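Local coordinates for uncharacterized protein MJ0690 (Methanocaldococcus jannaschii, PDB 3K32) that is of unknown function but is predicted to be a tRNA methyltransferase subunit and belongs to the HUP superfamily of Rossmann-like, nucleotide-binding folds, at residues K92-L95 against E96-D100; A171-R174 against H175-E179; M139-G142 against Y143-R147. All coordinates share one frame; numbering follows the deposited sequence.

Interaction 1: K92-L95 against E96-D100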
ATOM      1  N   LYS B  92      -2.703 -18.103   0.590  1.00 25.01           N
ATOM      2  CA  LYS B  92      -3.307 -18.254  -0.725  1.00 27.55           C
ATOM      3  C   LYS B  92      -4.570 -19.109  -0.678  1.00 29.74           C
ATOM      4  O   LYS B  92      -5.565 -18.810  -1.333  1.00 39.62           O
ATOM      5  CB  LYS B  92      -2.315 -18.882  -1.692  1.00 40.97           C
ATOM      6  CG  LYS B  92      -1.241 -17.936  -2.169  1.00 47.86           C
ATOM      7  CD  LYS B  92      -0.384 -18.611  -3.223  1.00 52.88           C
ATOM      8  CE  LYS B  92       0.671 -17.667  -3.762  1.00 55.94           C
ATOM      9  NZ  LYS B  92       1.737 -18.411  -4.488  1.00 56.40           N
ATOM     10  N   THR B  93      -4.527 -20.175   0.101  1.00 21.08           N
ATOM     11  CA  THR B  93      -5.634 -21.095   0.157  1.00 22.31           C
ATOM     12  C   THR B  93      -6.781 -20.435   0.895  1.00 20.18           C
ATOM     13  O   THR B  93      -7.948 -20.526   0.494  1.00 22.70           O
ATOM     14  CB  THR B  93      -5.211 -22.390   0.860  1.00 33.87           C
ATOM     15  OG1 THR B  93      -4.108 -22.969   0.150  1.00 37.19           O
ATOM     16  CG2 THR B  93      -6.364 -23.374   0.918  1.00 23.22           C
ATOM     17  N   VAL B  94      -6.448 -19.748   1.972  1.00 19.57           N
ATOM     18  CA  VAL B  94      -7.452 -18.950   2.650  1.00 32.12           C
ATOM     19  C   VAL B  94      -8.113 -17.924   1.700  1.00 32.51           C
ATOM     20  O   VAL B  94      -9.337 -17.852   1.604  1.00 34.21           O
ATOM     21  CB  VAL B  94      -6.876 -18.298   3.908  1.00 36.03           C
ATOM     22  CG1 VAL B  94      -7.823 -17.236   4.440  1.00 27.92           C
ATOM     23  CG2 VAL B  94      -6.580 -19.383   4.964  1.00 28.71           C
ATOM     24  N   LEU B  95      -7.320 -17.158   0.964  1.00 35.37           N
ATOM     25  CA  LEU B  95      -7.911 -16.195   0.030  1.00 32.45           C
ATOM     26  C   LEU B  95      -8.889 -16.796  -1.008  1.00 26.42           C
ATOM     27  O   LEU B  95      -9.981 -16.254  -1.217  1.00 22.02           O
ATOM     28  CB  LEU B  95      -6.830 -15.321  -0.619  1.00 35.24           C
ATOM     29  CG  LEU B  95      -6.218 -14.277   0.338  1.00 30.67           C
ATOM     30  CD1 LEU B  95      -5.001 -13.575  -0.262  1.00 33.11           C
ATOM     31  CD2 LEU B  95      -7.238 -13.251   0.747  1.00 12.60           C
ATOM     32  N   GLU B  96      -8.517 -17.912  -1.637  1.00 29.99           N
ATOM     33  CA  GLU B  96      -9.399 -18.576  -2.616  1.00 33.36           C
ATOM     34  C   GLU B  96     -10.742 -18.935  -2.008  1.00 38.21           C
ATOM     35  O   GLU B  96     -11.789 -18.719  -2.621  1.00 45.27           O
ATOM     36  CB  GLU B  96      -8.795 -19.872  -3.163  1.00 20.82           C
ATOM     37  CG  GLU B  96      -7.566 -19.708  -3.996  1.00 30.35           C
ATOM     38  CD  GLU B  96      -7.837 -19.052  -5.328  1.00 36.22           C
ATOM     39  OE1 GLU B  96      -8.818 -19.427  -5.999  1.00 32.51           O
ATOM     40  OE2 GLU B  96      -7.050 -18.162  -5.707  1.00 46.90           O
ATOM     41  N   ILE B  97     -10.697 -19.519  -0.814  1.00 32.52           N
ATOM     42  CA  ILE B  97     -11.906 -19.919  -0.107  1.00 31.73           C
ATOM     43  C   ILE B  97     -12.749 -18.709   0.274  1.00 21.91           C
ATOM     44  O   ILE B  97     -13.946 -18.674   0.023  1.00 29.02           O
ATOM     45  CB  ILE B  97     -11.574 -20.730   1.165  1.00 32.98           C
ATOM     46  CG1 ILE B  97     -10.855 -22.039   0.801  1.00 32.26           C
ATOM     47  CG2 ILE B  97     -12.838 -21.015   1.959  1.00 21.05           C
ATOM     48  CD1 ILE B  97     -10.434 -22.867   2.010  1.00 26.72           C
ATOM     49  N   LEU B  98     -12.118 -17.718   0.884  1.00 18.50           N
ATOM     50  CA  LEU B  98     -12.838 -16.541   1.344  1.00 26.60           C
ATOM     51  C   LEU B  98     -13.380 -15.722   0.183  1.00 25.58           C
ATOM     52  O   LEU B  98     -14.412 -15.071   0.302  1.00 37.26           O
ATOM     53  CB  LEU B  98     -11.947 -15.690   2.253  1.00 35.31           C
ATOM     54  CG  LEU B  98     -11.853 -16.174   3.707  1.00 40.86           C
ATOM     55  CD1 LEU B  98     -13.218 -16.222   4.314  1.00 43.36           C
ATOM     56  CD2 LEU B  98     -11.251 -17.560   3.786  1.00 51.83           C
ATOM     57  N   ALA B  99     -12.699 -15.780  -0.953  1.00 32.22           N
ATOM     58  CA  ALA B  99     -13.139 -15.048  -2.143  1.00 37.68           C
ATOM     59  C   ALA B  99     -14.454 -15.548  -2.752  1.00 29.29           C
ATOM     60  O   ALA B  99     -15.001 -14.915  -3.639  1.00 36.76           O
ATOM     61  CB  ALA B  99     -12.037 -15.024  -3.195  1.00 37.30           C
ATOM     62  N   ASP B 100     -14.941 -16.700  -2.304  1.00 27.43           N
ATOM     63  CA  ASP B 100     -16.233 -17.208  -2.769  1.00 17.75           C
ATOM     64  C   ASP B 100     -17.354 -16.589  -1.958  1.00 25.44           C
ATOM     65  O   ASP B 100     -18.505 -16.578  -2.399  1.00 38.24           O
ATOM     66  CB  ASP B 100     -16.313 -18.749  -2.686  1.00 29.04           C
ATOM     67  CG  ASP B 100     -15.426 -19.454  -3.725  1.00 44.03           C
ATOM     68  OD1 ASP B 100     -15.328 -18.970  -4.869  1.00 39.37           O
ATOM     69  OD2 ASP B 100     -14.827 -20.503  -3.402  1.00 52.01           O
TER

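Interaction 2: A171-R174 against H175-E179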
ATOM      1  N   ALA B 171       0.686 -20.358  15.206  1.00 44.61           N
ATOM      2  CA  ALA B 171       0.354 -21.138  16.394  1.00 37.04           C
ATOM      3  C   ALA B 171      -0.252 -22.493  16.058  1.00 39.48           C
ATOM      4  O   ALA B 171       0.192 -23.522  16.579  1.00 39.55           O
ATOM      5  CB  ALA B 171      -0.569 -20.355  17.301  1.00 38.19           C
ATOM      6  N   GLU B 172      -1.267 -22.488  15.193  1.00 39.14           N
ATOM      7  CA  GLU B 172      -1.957 -23.726  14.828  1.00 37.94           C
ATOM      8  C   GLU B 172      -1.028 -24.662  14.062  1.00 34.68           C
ATOM      9  O   GLU B 172      -1.130 -25.884  14.178  1.00 26.72           O
ATOM     10  CB  GLU B 172      -3.274 -23.472  14.062  1.00 34.24           C
ATOM     11  CG  GLU B 172      -4.367 -22.836  14.935  1.00 38.64           C
ATOM     12  CD  GLU B 172      -5.801 -23.101  14.461  1.00 45.15           C
ATOM     13  OE1 GLU B 172      -6.253 -22.458  13.483  1.00 46.34           O
ATOM     14  OE2 GLU B 172      -6.491 -23.929  15.097  1.00 44.39           O
ATOM     15  N   ILE B 173      -0.112 -24.084  13.291  1.00 33.45           N
ATOM     16  CA  ILE B 173       0.865 -24.889  12.582  1.00 34.09           C
ATOM     17  C   ILE B 173       1.863 -25.444  13.589  1.00 42.07           C
ATOM     18  O   ILE B 173       2.155 -26.642  13.611  1.00 34.96           O
ATOM     19  CB  ILE B 173       1.592 -24.066  11.524  1.00 34.08           C
ATOM     20  CG1 ILE B 173       0.573 -23.478  10.540  1.00 33.87           C
ATOM     21  CG2 ILE B 173       2.650 -24.917  10.809  1.00 25.45           C
ATOM     22  CD1 ILE B 173       1.185 -22.778   9.354  1.00 25.37           C
ATOM     23  N   ARG B 174       2.364 -24.550  14.433  1.00 48.87           N
ATOM     24  CA  ARG B 174       3.295 -24.896  15.484  1.00 49.93           C
ATOM     25  C   ARG B 174       2.754 -26.093  16.261  1.00 45.84           C
ATOM     26  O   ARG B 174       3.480 -27.052  16.540  1.00 43.21           O
ATOM     27  CB  ARG B 174       3.480 -23.693  16.411  1.00 57.50           C
ATOM     28  CG  ARG B 174       4.899 -23.475  16.904  1.00 66.14           C
ATOM     29  CD  ARG B 174       5.093 -22.039  17.384  1.00 82.15           C
ATOM     30  NE  ARG B 174       5.465 -21.973  18.799  1.00101.10           N
ATOM     31  CZ  ARG B 174       5.993 -20.903  19.391  1.00107.37           C
ATOM     32  NH1 ARG B 174       6.223 -19.799  18.690  1.00109.11           N
ATOM     33  NH2 ARG B 174       6.300 -20.936  20.683  1.00104.88           N
ATOM     34  N   HIS B 175       1.471 -26.040  16.589  1.00 34.49           N
ATOM     35  CA  HIS B 175       0.871 -27.073  17.411  1.00 40.22           C
ATOM     36  C   HIS B 175       0.926 -28.448  16.759  1.00 47.93           C
ATOM     37  O   HIS B 175       1.281 -29.440  17.400  1.00 40.62           O
ATOM     38  CB  HIS B 175      -0.568 -26.723  17.740  1.00 39.71           C
ATOM     39  CG  HIS B 175      -1.094 -27.445  18.936  1.00 47.93           C
ATOM     40  ND1 HIS B 175      -1.845 -28.598  18.838  1.00 53.41           N
ATOM     41  CD2 HIS B 175      -0.960 -27.192  20.256  1.00 50.82           C
ATOM     42  CE1 HIS B 175      -2.162 -29.017  20.049  1.00 48.99           C
ATOM     43  NE2 HIS B 175      -1.638 -28.182  20.929  1.00 49.94           N
ATOM     44  N   ILE B 176       0.555 -28.511  15.486  1.00 55.44           N
ATOM     45  CA  ILE B 176       0.592 -29.775  14.765  1.00 54.82           C
ATOM     46  C   ILE B 176       2.011 -30.328  14.813  1.00 48.77           C
ATOM     47  O   ILE B 176       2.211 -31.523  15.005  1.00 48.61           O
ATOM     48  CB  ILE B 176       0.106 -29.629  13.301  1.00 42.12           C
ATOM     49  CG1 ILE B 176      -1.352 -29.162  13.271  1.00 40.30           C
ATOM     50  CG2 ILE B 176       0.233 -30.951  12.553  1.00 43.54           C
ATOM     51  CD1 ILE B 176      -1.914 -28.992  11.886  1.00 36.07           C
ATOM     52  N   LEU B 177       2.993 -29.445  14.673  1.00 46.08           N
ATOM     53  CA  LEU B 177       4.393 -29.868  14.653  1.00 47.45           C
ATOM     54  C   LEU B 177       4.782 -30.526  15.968  1.00 43.84           C
ATOM     55  O   LEU B 177       5.445 -31.562  15.984  1.00 47.51           O
ATOM     56  CB  LEU B 177       5.313 -28.692  14.339  1.00 38.97           C
ATOM     57  CG  LEU B 177       5.135 -28.135  12.928  1.00 36.75           C
ATOM     58  CD1 LEU B 177       5.900 -26.825  12.733  1.00 40.67           C
ATOM     59  CD2 LEU B 177       5.561 -29.166  11.906  1.00 37.00           C
ATOM     60  N   LYS B 178       4.350 -29.927  17.070  1.00 33.58           N
ATOM     61  CA  LYS B 178       4.549 -30.535  18.371  1.00 49.79           C
ATOM     62  C   LYS B 178       3.940 -31.939  18.403  1.00 52.81           C
ATOM     63  O   LYS B 178       4.664 -32.919  18.564  1.00 54.62           O
ATOM     64  CB  LYS B 178       3.979 -29.655  19.485  1.00 57.73           C
ATOM     65  CG  LYS B 178       4.901 -28.504  19.871  1.00 70.29           C
ATOM     66  CD  LYS B 178       4.469 -27.834  21.176  1.00 79.60           C
ATOM     67  CE  LYS B 178       3.712 -26.531  20.928  1.00 83.47           C
ATOM     68  NZ  LYS B 178       4.626 -25.402  20.583  1.00 81.73           N
ATOM     69  N   GLU B 179       2.623 -32.034  18.228  1.00 45.09           N
ATOM     70  CA  GLU B 179       1.955 -33.327  18.239  1.00 53.22           C
ATOM     71  C   GLU B 179       2.779 -34.332  17.466  1.00 61.46           C
ATOM     72  O   GLU B 179       2.844 -35.511  17.821  1.00 66.41           O
ATOM     73  CB  GLU B 179       0.578 -33.245  17.582  1.00 54.63           C
ATOM     74  CG  GLU B 179      -0.500 -32.605  18.417  1.00 59.15           C
ATOM     75  CD  GLU B 179      -1.795 -32.438  17.642  1.00 61.88           C
ATOM     76  OE1 GLU B 179      -1.886 -32.965  16.513  1.00 64.62           O
ATOM     77  OE2 GLU B 179      -2.723 -31.782  18.162  1.00 60.40           O
TER

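Interaction 3: M139-G142 against Y143-R147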
HETATM    1  N   MSE B 139       0.622  -2.336   1.718  1.00 13.04           N
HETATM    2  CA  MSE B 139       1.581  -2.684   0.666  1.00 19.34           C
HETATM    3  C   MSE B 139       2.521  -1.525   0.342  1.00 21.08           C
HETATM    4  O   MSE B 139       3.681  -1.743   0.022  1.00 32.03           O
HETATM    5  CB  MSE B 139       0.881  -3.194  -0.612  1.00 15.01           C
HETATM    6  CG  MSE B 139       1.832  -3.881  -1.574  1.00 21.83           C
HETATM    7 SE   MSE B 139       2.823  -5.405  -0.803  0.60 33.38          SE
HETATM    8  CE  MSE B 139       1.324  -6.404  -0.157  1.00 23.85           C
ATOM      9  N   GLY B 140       2.016  -0.296   0.420  1.00 17.86           N
ATOM     10  CA  GLY B 140       2.844   0.859   0.118  1.00 27.59           C
ATOM     11  C   GLY B 140       3.685   1.412   1.262  1.00 28.90           C
ATOM     12  O   GLY B 140       4.360   2.416   1.087  1.00 30.18           O
ATOM     13  N   PHE B 141       3.650   0.758   2.421  1.00 31.04           N
ATOM     14  CA  PHE B 141       4.314   1.254   3.634  1.00 28.02           C
ATOM     15  C   PHE B 141       5.426   0.337   4.106  1.00 26.86           C
ATOM     16  O   PHE B 141       5.244  -0.861   4.243  1.00 35.23           O
ATOM     17  CB  PHE B 141       3.297   1.439   4.757  1.00 22.81           C
ATOM     18  CG  PHE B 141       2.193   2.371   4.400  1.00 24.28           C
ATOM     19  CD1 PHE B 141       1.164   1.961   3.569  1.00 39.53           C
ATOM     20  CD2 PHE B 141       2.190   3.670   4.866  1.00 26.04           C
ATOM     21  CE1 PHE B 141       0.140   2.838   3.221  1.00 41.90           C
ATOM     22  CE2 PHE B 141       1.178   4.552   4.515  1.00 26.33           C
ATOM     23  CZ  PHE B 141       0.154   4.135   3.693  1.00 31.37           C
ATOM     24  N   GLY B 142       6.590   0.906   4.355  1.00 32.02           N
ATOM     25  CA  GLY B 142       7.719   0.104   4.770  1.00 28.25           C
ATOM     26  C   GLY B 142       7.874  -0.015   6.270  1.00 32.62           C
ATOM     27  O   GLY B 142       7.290   0.757   7.048  1.00 20.26           O
ATOM     28  N   TYR B 143       8.684  -0.995   6.662  1.00 32.08           N
ATOM     29  CA  TYR B 143       9.024  -1.238   8.056  1.00 25.99           C
ATOM     30  C   TYR B 143       9.038   0.023   8.921  1.00 28.31           C
ATOM     31  O   TYR B 143       8.243   0.150   9.855  1.00 33.27           O
ATOM     32  CB  TYR B 143      10.376  -1.932   8.153  1.00 33.21           C
ATOM     33  CG  TYR B 143      10.677  -2.431   9.540  1.00 42.76           C
ATOM     34  CD1 TYR B 143      11.424  -1.662  10.439  1.00 42.86           C
ATOM     35  CD2 TYR B 143      10.204  -3.668   9.958  1.00 41.30           C
ATOM     36  CE1 TYR B 143      11.688  -2.119  11.714  1.00 39.01           C
ATOM     37  CE2 TYR B 143      10.469  -4.133  11.216  1.00 46.98           C
ATOM     38  CZ  TYR B 143      11.202  -3.360  12.095  1.00 41.76           C
ATOM     39  OH  TYR B 143      11.446  -3.852  13.355  1.00 43.18           O
ATOM     40  N   LYS B 144       9.944   0.949   8.623  1.00 33.90           N
ATOM     41  CA  LYS B 144      10.089   2.132   9.466  1.00 39.77           C
ATOM     42  C   LYS B 144       8.810   2.969   9.514  1.00 39.21           C
ATOM     43  O   LYS B 144       8.404   3.412  10.572  1.00 42.26           O
ATOM     44  CB  LYS B 144      11.294   2.979   9.047  1.00 41.09           C
ATOM     45  CG  LYS B 144      12.632   2.358   9.406  1.00 48.39           C
ATOM     46  CD  LYS B 144      13.319   1.786   8.176  1.00 62.28           C
ATOM     47  CE  LYS B 144      14.002   2.876   7.355  1.00 68.46           C
ATOM     48  NZ  LYS B 144      15.211   3.401   8.049  1.00 74.40           N
ATOM     49  N   THR B 145       8.164   3.167   8.376  1.00 36.91           N
ATOM     50  CA  THR B 145       6.927   3.937   8.360  1.00 40.69           C
ATOM     51  C   THR B 145       5.825   3.315   9.240  1.00 40.87           C
ATOM     52  O   THR B 145       5.119   4.023   9.969  1.00 41.40           O
ATOM     53  CB  THR B 145       6.415   4.141   6.924  1.00 28.87           C
ATOM     54  OG1 THR B 145       7.475   4.672   6.124  1.00 28.53           O
ATOM     55  CG2 THR B 145       5.253   5.103   6.921  1.00 13.07           C
ATOM     56  N   LEU B 146       5.689   1.994   9.157  1.00 27.95           N
ATOM     57  CA  LEU B 146       4.745   1.238   9.974  1.00 26.02           C
ATOM     58  C   LEU B 146       5.091   1.310  11.451  1.00 36.21           C
ATOM     59  O   LEU B 146       4.196   1.394  12.303  1.00 41.78           O
ATOM     60  CB  LEU B 146       4.712  -0.233   9.547  1.00 24.44           C
ATOM     61  CG  LEU B 146       3.679  -0.774   8.546  1.00 31.12           C
ATOM     62  CD1 LEU B 146       3.070   0.296   7.657  1.00 28.16           C
ATOM     63  CD2 LEU B 146       4.278  -1.903   7.702  1.00 22.99           C
ATOM     64  N   ARG B 147       6.383   1.251  11.765  1.00 33.85           N
ATOM     65  CA  ARG B 147       6.786   1.320  13.162  1.00 35.87           C
ATOM     66  C   ARG B 147       6.309   2.661  13.717  1.00 34.76           C
ATOM     67  O   ARG B 147       5.739   2.729  14.803  1.00 32.92           O
ATOM     68  CB  ARG B 147       8.296   1.176  13.315  1.00 44.00           C
ATOM     69  CG  ARG B 147       8.729   0.806  14.713  1.00 55.25           C
ATOM     70  CD  ARG B 147      10.029   1.483  15.128  1.00 67.54           C
ATOM     71  NE  ARG B 147      11.195   1.026  14.375  1.00 75.52           N
ATOM     72  CZ  ARG B 147      11.919   1.799  13.570  1.00 82.51           C
ATOM     73  NH1 ARG B 147      11.599   3.078  13.397  1.00 79.50           N
ATOM     74  NH2 ARG B 147      12.969   1.295  12.935  1.00 89.02           N
TER
HETATM   75  O   HOH W   1       7.039   3.631   3.557  1.00 22.77           O

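Interaction 1: K92-L95 against E96-D100
Lys92 to Leu98 run along the last turns of helix 84-98, where each of the four carbonyls from Lys92 to Leu95 receives the N-H four residues on. The helix flanks the parallel sheet of the Rossmann-like HUP fold. Its straightest bond here runs from Leu98 N to Val94 O, 2.9 Å long with an N-H...O angle of 171°. The bond from Ala99 N to Leu95 O is slightly shorter, at 2.8 Å, but bent to 143°. Along the buried face Val94 and Leu98 lie side by side, with Val94 CG1 and Leu98 CD2 3.5 Å apart. That branch of Val94 reaches its partner because it stands anti to the backbone N (chi1 168°). Val94 and Leu95 both pack on Leu12 of strand 8-12. Thr93 CG2 and Ile97 CD1 are 4.2 Å apart, and both of these side chains touch Ile69 of helix 68-80. The remaining flank is charged and meets helix 120-130, where Lys92 forms a salt bridge with Glu122 and Glu96 one with Arg129. Nearer the backbone, Glu96 CG rests 3.4 Å from Lys92 O.

Interaction 2: A171-R174 against H175-E179
Arg174 and Lys178 meet one turn apart on helix 169-180, in a within-helix contact whose two long basic side chains lie on its outer side while Ile173 and Leu177 face the protein interior. The backbone beneath is regular: Lys178 N gives its hydrogen to Arg174 O at 3.1 Å, and Leu177 N likewise bonds to Ile173 O. The bond from Ile176 N to Glu172 O, at 3.4 Å, is weak. Lys178 is kinked at chi3 (-101°) and chi4 (-78°), which folds its ammonium group back to the edge of the Arg174 guanidinium, near its plane, with Lys178 NZ 4.0 Å from Arg174 NE. Two positive charges this close should repel mildly; both side chains also touch Pro184 of helix 184-187. On the inner side the arrangement is helix-on-helix packing within an alpha/beta fold of the HUP type. Ile173 CG2 and Leu177 CD1 stand 4.2 Å apart; the Ile173 side chain touches Ala73 of helix 68-80 and that of Leu177 touches Ile78, while Ile176 adds Val70. Ile176 CG1 also passes 3.4 Å from Glu172 O. The buried carboxylate of Glu172 is taken up by backbone N-H groups after strand 32-39, OE1 by Phe40 N and OE2 by Ile43 N. His175, whose CB is 3.5 Å from Ala171 O, lays its side chain on Val42 and Ile43 of the same loop.

Interaction 3: M139-G142 against Y143-R147
Thr145 folds back over Gly142 at the first turn of helix 143-153, and its side chain can be followed outward from Thr145 CB, which lies 3.5 Å from Gly142 O. At the branch the two arms part. The hydroxyl is set beside its own backbone N (chi1 -52°): Thr145 OG1 is 2.8 Å from a water oxygen, which accepts from Gly142 N at 2.9 Å. The same hydroxyl is also hydrogen-bonded to Gln133 of the second subunit. The methyl takes the other direction and comes to the rim of the Phe141 ring, in its plane, with Thr145 CG2 4.0 Å from Phe141 CD2. One residue on, Leu146 N donates to Gly142 O at 2.9 Å and 171°, closing the helical turn, while Leu146 CD2 sits 3.7 Å from Phe141 O. An alanine in place of Leu146 would keep that backbone bond but would probably open a gap beside Phe141 and Arg110, where the leucine side chain now packs. Phe141 packs on Ile135 of the second subunit, so the turn belongs to the dimer interface. With Asp112 accepting the N-H of Tyr143, the carboxylate stands where the helix dipole should favour a negative charge.

How the interactions relate
Along the chain interaction 1 comes first, then interaction 3, then interaction 2, all in the same alpha/beta fold. None touches another. The centres of interactions 1 and 2 lie about 22 Å apart. Those of interactions 1 and 3 are about 25 Å apart. Interactions 2 and 3, on opposite sides of the chain's centre, have centres about 30 Å apart. Helix 68-80 is shared by interactions 1 and 2, being packed by both helix 84-98 and helix 169-180. Interaction 3 instead belongs to the loop after strand 133-135, outermost in the parallel sheet within this chain, and the helix that follows, at the second subunit. Local turns thus serve different ends: sheet packing, peripheral helix packing and dimer assembly.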